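Side-chain contacts in ancestral D-type dye decolorizing peroxidase (Geotrichum candidum, PDB 7ANV), which probably uses its haem to reduce hydrogen peroxide while oxidising dyes and related substrates, as in other dye-decolorizing peroxidases: residues Leu44-Thr48 / Ala49-Lys53; Glu152-Asp155 / Lys156-Glu160. One frame throughout, in Å; residues are numbered along the deposited sequence.

Contact 1: Leu44-Thr48 / Ala49-Lys53; sequences LITTT and AQVQK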
loop_
_atom_site.group_PDB
_atom_site.type_symbol
_atom_site.label_atom_id
_atom_site.label_comp_id
_atom_site.label_asym_id
_atom_site.label_seq_id
_atom_site.Cartn_x
_atom_site.Cartn_y
_atom_site.Cartn_z
ATOM N N LEU A 44 -1.735 -2.905 -25.357
ATOM C CA LEU A 44 -0.761 -3.531 -24.415
ATOM C C LEU A 44 -1.317 -3.471 -22.998
ATOM O O LEU A 44 -0.745 -4.154 -22.128
ATOM C CB LEU A 44 0.581 -2.803 -24.446
ATOM C CG LEU A 44 1.527 -3.158 -25.594
ATOM C CD1 LEU A 44 0.935 -2.812 -26.923
ATOM C CD2 LEU A 44 2.853 -2.458 -25.421
ATOM N N ILE A 45 -2.338 -2.652 -22.748
ATOM C CA ILE A 45 -2.804 -2.405 -21.350
ATOM C C ILE A 45 -3.548 -3.668 -20.901
ATOM O O ILE A 45 -4.502 -4.076 -21.557
ATOM C CB ILE A 45 -3.671 -1.139 -21.208
ATOM C CG1 ILE A 45 -2.910 0.131 -21.581
ATOM C CG2 ILE A 45 -4.247 -1.032 -19.786
ATOM C CD1 ILE A 45 -1.740 0.431 -20.685
ATOM N N THR A 46 -3.120 -4.236 -19.786
ATOM C CA THR A 46 -3.688 -5.462 -19.196
ATOM C C THR A 46 -4.940 -5.110 -18.403
ATOM O O THR A 46 -4.839 -4.303 -17.458
ATOM C CB THR A 46 -2.678 -6.130 -18.273
ATOM O OG1 THR A 46 -1.421 -6.223 -18.963
ATOM C CG2 THR A 46 -3.128 -7.498 -17.846
ATOM N N THR A 47 -6.053 -5.679 -18.806
ATOM C CA THR A 47 -7.347 -5.452 -18.115
ATOM C C THR A 47 -7.504 -6.479 -17.006
ATOM O O THR A 47 -6.790 -7.507 -17.016
ATOM C CB THR A 47 -8.525 -5.580 -19.067
ATOM O OG1 THR A 47 -8.566 -6.922 -19.570
ATOM C CG2 THR A 47 -8.417 -4.584 -20.183
ATOM N N THR A 48 -8.488 -6.266 -16.144
ATOM C CA THR A 48 -8.793 -7.260 -15.087
ATOM C C THR A 48 -9.186 -8.578 -15.757
ATOM O O THR A 48 -8.804 -9.661 -15.231
ATOM C CB THR A 48 -9.836 -6.721 -14.099
ATOM O OG1 THR A 48 -9.275 -5.647 -13.352
ATOM C CG2 THR A 48 -10.288 -7.800 -13.148
ATOM N N ALA A 49 -9.952 -8.534 -16.854
ATOM C CA ALA A 49 -10.319 -9.757 -17.599
ATOM C C ALA A 49 -9.037 -10.536 -17.938
ATOM O O ALA A 49 -8.997 -11.771 -17.703
ATOM C CB ALA A 49 -11.147 -9.420 -18.840
ATOM N N GLN A 50 -8.020 -9.868 -18.500
ATOM C CA GLN A 50 -6.777 -10.536 -18.920
ATOM C C GLN A 50 -6.037 -11.039 -17.682
ATOM O O GLN A 50 -5.517 -12.145 -17.705
ATOM C CB GLN A 50 -5.876 -9.607 -19.723
ATOM C CG GLN A 50 -4.639 -10.331 -20.237
ATOM C CD GLN A 50 -4.981 -11.487 -21.142
ATOM O OE1 GLN A 50 -5.855 -11.407 -21.995
ATOM N NE2 GLN A 50 -4.289 -12.594 -20.964
ATOM N N VAL A 51 -6.011 -10.269 -16.607
ATOM C CA VAL A 51 -5.356 -10.753 -15.347
ATOM C C VAL A 51 -5.975 -12.074 -14.885
ATOM O O VAL A 51 -5.252 -12.985 -14.451
ATOM C CB VAL A 51 -5.433 -9.684 -14.242
ATOM C CG1 VAL A 51 -5.256 -10.265 -12.843
ATOM C CG2 VAL A 51 -4.450 -8.589 -14.491
ATOM N N GLN A 52 -7.293 -12.185 -14.934
ATOM C CA GLN A 52 -7.982 -13.413 -14.473
ATOM C C GLN A 52 -7.571 -14.578 -15.365
ATOM O O GLN A 52 -7.363 -15.678 -14.835
ATOM C CB GLN A 52 -9.494 -13.208 -14.420
ATOM C CG GLN A 52 -9.884 -12.187 -13.380
ATOM C CD GLN A 52 -9.548 -12.640 -11.985
ATOM O OE1 GLN A 52 -8.514 -12.274 -11.410
ATOM N NE2 GLN A 52 -10.484 -13.356 -11.412
ATOM N N LYS A 53 -7.442 -14.345 -16.667
ATOM C CA LYS A 53 -6.875 -15.366 -17.572
ATOM C C LYS A 53 -5.442 -15.691 -17.183
ATOM O O LYS A 53 -5.120 -16.883 -17.132
ATOM C CB LYS A 53 -6.782 -14.824 -18.982
ATOM C CG LYS A 53 -7.921 -15.199 -19.847
ATOM C CD LYS A 53 -7.611 -14.942 -21.278
ATOM C CE LYS A 53 -8.903 -14.938 -22.030
ATOM N NZ LYS A 53 -9.551 -16.271 -21.952
#
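Thr47 OG1 has two hydrogen-bond partners: Gln50 N donates to it at 3.2 Å, with an N-H...O angle of 161°, and Asn6 OD1 is the other. The hydroxyl reaches Gln50 because chi1 of 63° sets OG1 between the backbone N and the carbonyl carbon of Thr47, facing the first turn of the helix. It also lies 3.7 Å from Ala49 CB. The carbonyl oxygen of the same residue, Thr47 O, accepts Val51 N at 2.9 Å. Thr48 O then takes Gln52 N at 3.0 Å. Replacing Thr47 with a valine would probably leave Gln50 N without its capping acceptor and Asn6 without its mate.

Thr46 adds an apolar contact. Its CG2 meets Val51 CG2 at 3.8 Å and Gln50 CB at 3.9 Å, the side chains crossing at about a right angle. Its OG1 turns elsewhere, to Val80 N on strand 78-84. Thr48 OG1 likewise bonds outside, to Leu13 O, and Gln50 NE2 reaches Asp54 OD1. The bond from Gln50 N to Thr47 OG1 is a threonine N-cap, and it starts helix 48-59 in the N-terminal ferredoxin-like half of the DyP fold.

Contact 2: Glu152-Asp155 / Lys156-Glu160; sequences ETVD and KKLQE
The side chains of Val154 and Leu158 run alongside each other in a shared direction, an i to i+4 pair on helix 151-164 of the N-terminal ferredoxin-like half of the DyP fold. Val154 CG1 touches Leu158 CD1 at 3.8 Å. Both side chains pack on the sheet beneath, against Thr22 of strand 20-28 and Val146 of strand 142-148. Leu158 also leans back over the preceding turn. Its CG sits 3.5 Å from Val154 O, the carbonyl that accepts Leu158 N at 2.8 Å.

Lys157 takes another course. Its CG starts anti to the backbone N, and the chain then bends at chi2 (59°) and chi3 (60°). The bends bring NZ round to Glu160, whose own chain is extended through CG and CD. The Lys157 side chain also touches Ala78 and Val80 of strand 78-84 and Val146, so a lysine takes part in packing the helix on the sheet. Thr153 is also on this side, touching Ala78, while its OG1 bonds to Asp149 OD1 and Ser150 OG near the helix start.

Lys156 runs out fully extended from the helix surface. On the exposed side, a water donates to Asp155 O at 2.8 Å and accepts from Gln159 NE2 at 2.9 Å, bridging main chain and amide. In the salt bridge, Lys157 NZ meets Glu160 OE1 at 2.9 Å, on the syn side and 25° out of the carboxylate plane.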
loop_
_atom_site.group_PDB
_atom_site.type_symbol
_atom_site.label_atom_id
_atom_site.label_comp_id
_atom_site.label_asym_id
_atom_site.label_seq_id
_atom_site.Cartn_x
_atom_site.Cartn_y
_atom_site.Cartn_z
ATOM N N GLU A 152 13.938 -10.041 -17.594
ATOM C CA GLU A 152 13.969 -10.182 -19.071
ATOM C C GLU A 152 12.617 -9.764 -19.662
ATOM O O GLU A 152 12.560 -8.947 -20.640
ATOM C CB GLU A 152 14.292 -11.642 -19.391
ATOM C CG GLU A 152 15.721 -11.994 -19.065
ATOM C CD GLU A 152 16.125 -12.403 -17.656
ATOM O OE1 GLU A 152 15.335 -12.276 -16.660
ATOM O OE2 GLU A 152 17.308 -12.823 -17.573
ATOM N N THR A 153 11.532 -10.298 -19.097
ATOM C CA THR A 153 10.155 -10.025 -19.572
ATOM C C THR A 153 9.833 -8.537 -19.430
ATOM O O THR A 153 9.302 -7.915 -20.382
ATOM C CB THR A 153 9.127 -10.871 -18.823
ATOM O OG1 THR A 153 9.371 -12.231 -19.172
ATOM C CG2 THR A 153 7.715 -10.455 -19.139
ATOM N N VAL A 154 10.114 -7.965 -18.271
ATOM C CA VAL A 154 9.777 -6.539 -18.008
ATOM C C VAL A 154 10.622 -5.647 -18.929
ATOM O O VAL A 154 10.075 -4.744 -19.542
ATOM C CB VAL A 154 9.949 -6.211 -16.513
ATOM C CG1 VAL A 154 9.870 -4.723 -16.267
ATOM C CG2 VAL A 154 8.904 -6.933 -15.672
ATOM N N ASP A 155 11.915 -5.919 -19.047
ATOM C CA ASP A 155 12.851 -5.079 -19.846
ATOM C C ASP A 155 12.417 -5.078 -21.305
ATOM O O ASP A 155 12.466 -4.020 -21.942
ATOM C CB ASP A 155 14.287 -5.569 -19.664
ATOM C CG ASP A 155 14.835 -5.310 -18.275
ATOM O OD1 ASP A 155 14.137 -4.611 -17.487
ATOM O OD2 ASP A 155 15.977 -5.805 -17.993
ATOM N N LYS A 156 12.018 -6.237 -21.815
ATOM C CA LYS A 156 11.579 -6.380 -23.213
ATOM C C LYS A 156 10.330 -5.537 -23.404
ATOM O O LYS A 156 10.224 -4.798 -24.409
ATOM C CB LYS A 156 11.325 -7.855 -23.513
ATOM C CG LYS A 156 10.812 -8.068 -24.922
ATOM C CD LYS A 156 10.796 -9.519 -25.295
ATOM C CE LYS A 156 10.766 -9.713 -26.790
ATOM N NZ LYS A 156 10.894 -11.157 -27.112
ATOM N N LYS A 157 9.377 -5.642 -22.468
ATOM C CA LYS A 157 8.115 -4.890 -22.603
ATOM C C LYS A 157 8.397 -3.374 -22.501
ATOM O O LYS A 157 7.772 -2.563 -23.229
ATOM C CB LYS A 157 7.138 -5.381 -21.544
ATOM C CG LYS A 157 5.764 -4.762 -21.593
ATOM C CD LYS A 157 5.006 -4.957 -22.865
ATOM C CE LYS A 157 4.736 -6.399 -23.245
ATOM N NZ LYS A 157 3.867 -6.462 -24.448
ATOM N N LEU A 158 9.258 -2.968 -21.583
ATOM C CA LEU A 158 9.660 -1.547 -21.465
ATOM C C LEU A 158 10.282 -1.045 -22.776
ATOM O O LEU A 158 10.033 0.102 -23.125
ATOM C CB LEU A 158 10.656 -1.399 -20.327
ATOM C CG LEU A 158 10.030 -1.315 -18.958
ATOM C CD1 LEU A 158 11.109 -1.515 -17.888
ATOM C CD2 LEU A 158 9.285 0.005 -18.805
ATOM N N GLN A 159 11.113 -1.826 -23.476
ATOM C CA GLN A 159 11.697 -1.356 -24.761
ATOM C C GLN A 159 10.553 -1.117 -25.755
ATOM O O GLN A 159 10.639 -0.194 -26.555
ATOM C CB GLN A 159 12.697 -2.362 -25.312
ATOM C CG GLN A 159 14.011 -2.369 -24.551
ATOM C CD GLN A 159 14.648 -0.997 -24.621
ATOM O OE1 GLN A 159 14.756 -0.368 -25.682
ATOM N NE2 GLN A 159 14.992 -0.485 -23.453
ATOM N N GLU A 160 9.543 -1.972 -25.755
ATOM C CA GLU A 160 8.391 -1.833 -26.680
ATOM C C GLU A 160 7.629 -0.540 -26.343
ATOM O O GLU A 160 7.294 0.247 -27.271
ATOM C CB GLU A 160 7.520 -3.091 -26.584
ATOM C CG GLU A 160 6.283 -3.010 -27.426
ATOM C CD GLU A 160 5.385 -4.228 -27.280
ATOM O OE1 GLU A 160 5.577 -4.992 -26.321
ATOM O OE2 GLU A 160 4.473 -4.358 -28.107
HETATM O O HOH W 1 14.310 -2.020 -21.112
#

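In the fold
Both contacts are local helix contacts in the N-terminal part of the DyP fold, with centres about 17 Å apart. Contact 1 is partly buried and starts a helix. Its threonine hydroxyls find partners in the chain around it. Contact 2 runs along a helix already under way. It is a surface contact, with an apolar pair against the sheet, and a salt bridge and a bridging water besides. Strand 78-84 is common to both: Val80 meets Ile45 and Thr46 from one contact and Lys157 from the other. They also touch directly. Leu44 CD2 packs 3.6 Å from Glu160 CD, so the loop before helix 48-59 lies against helix 151-164.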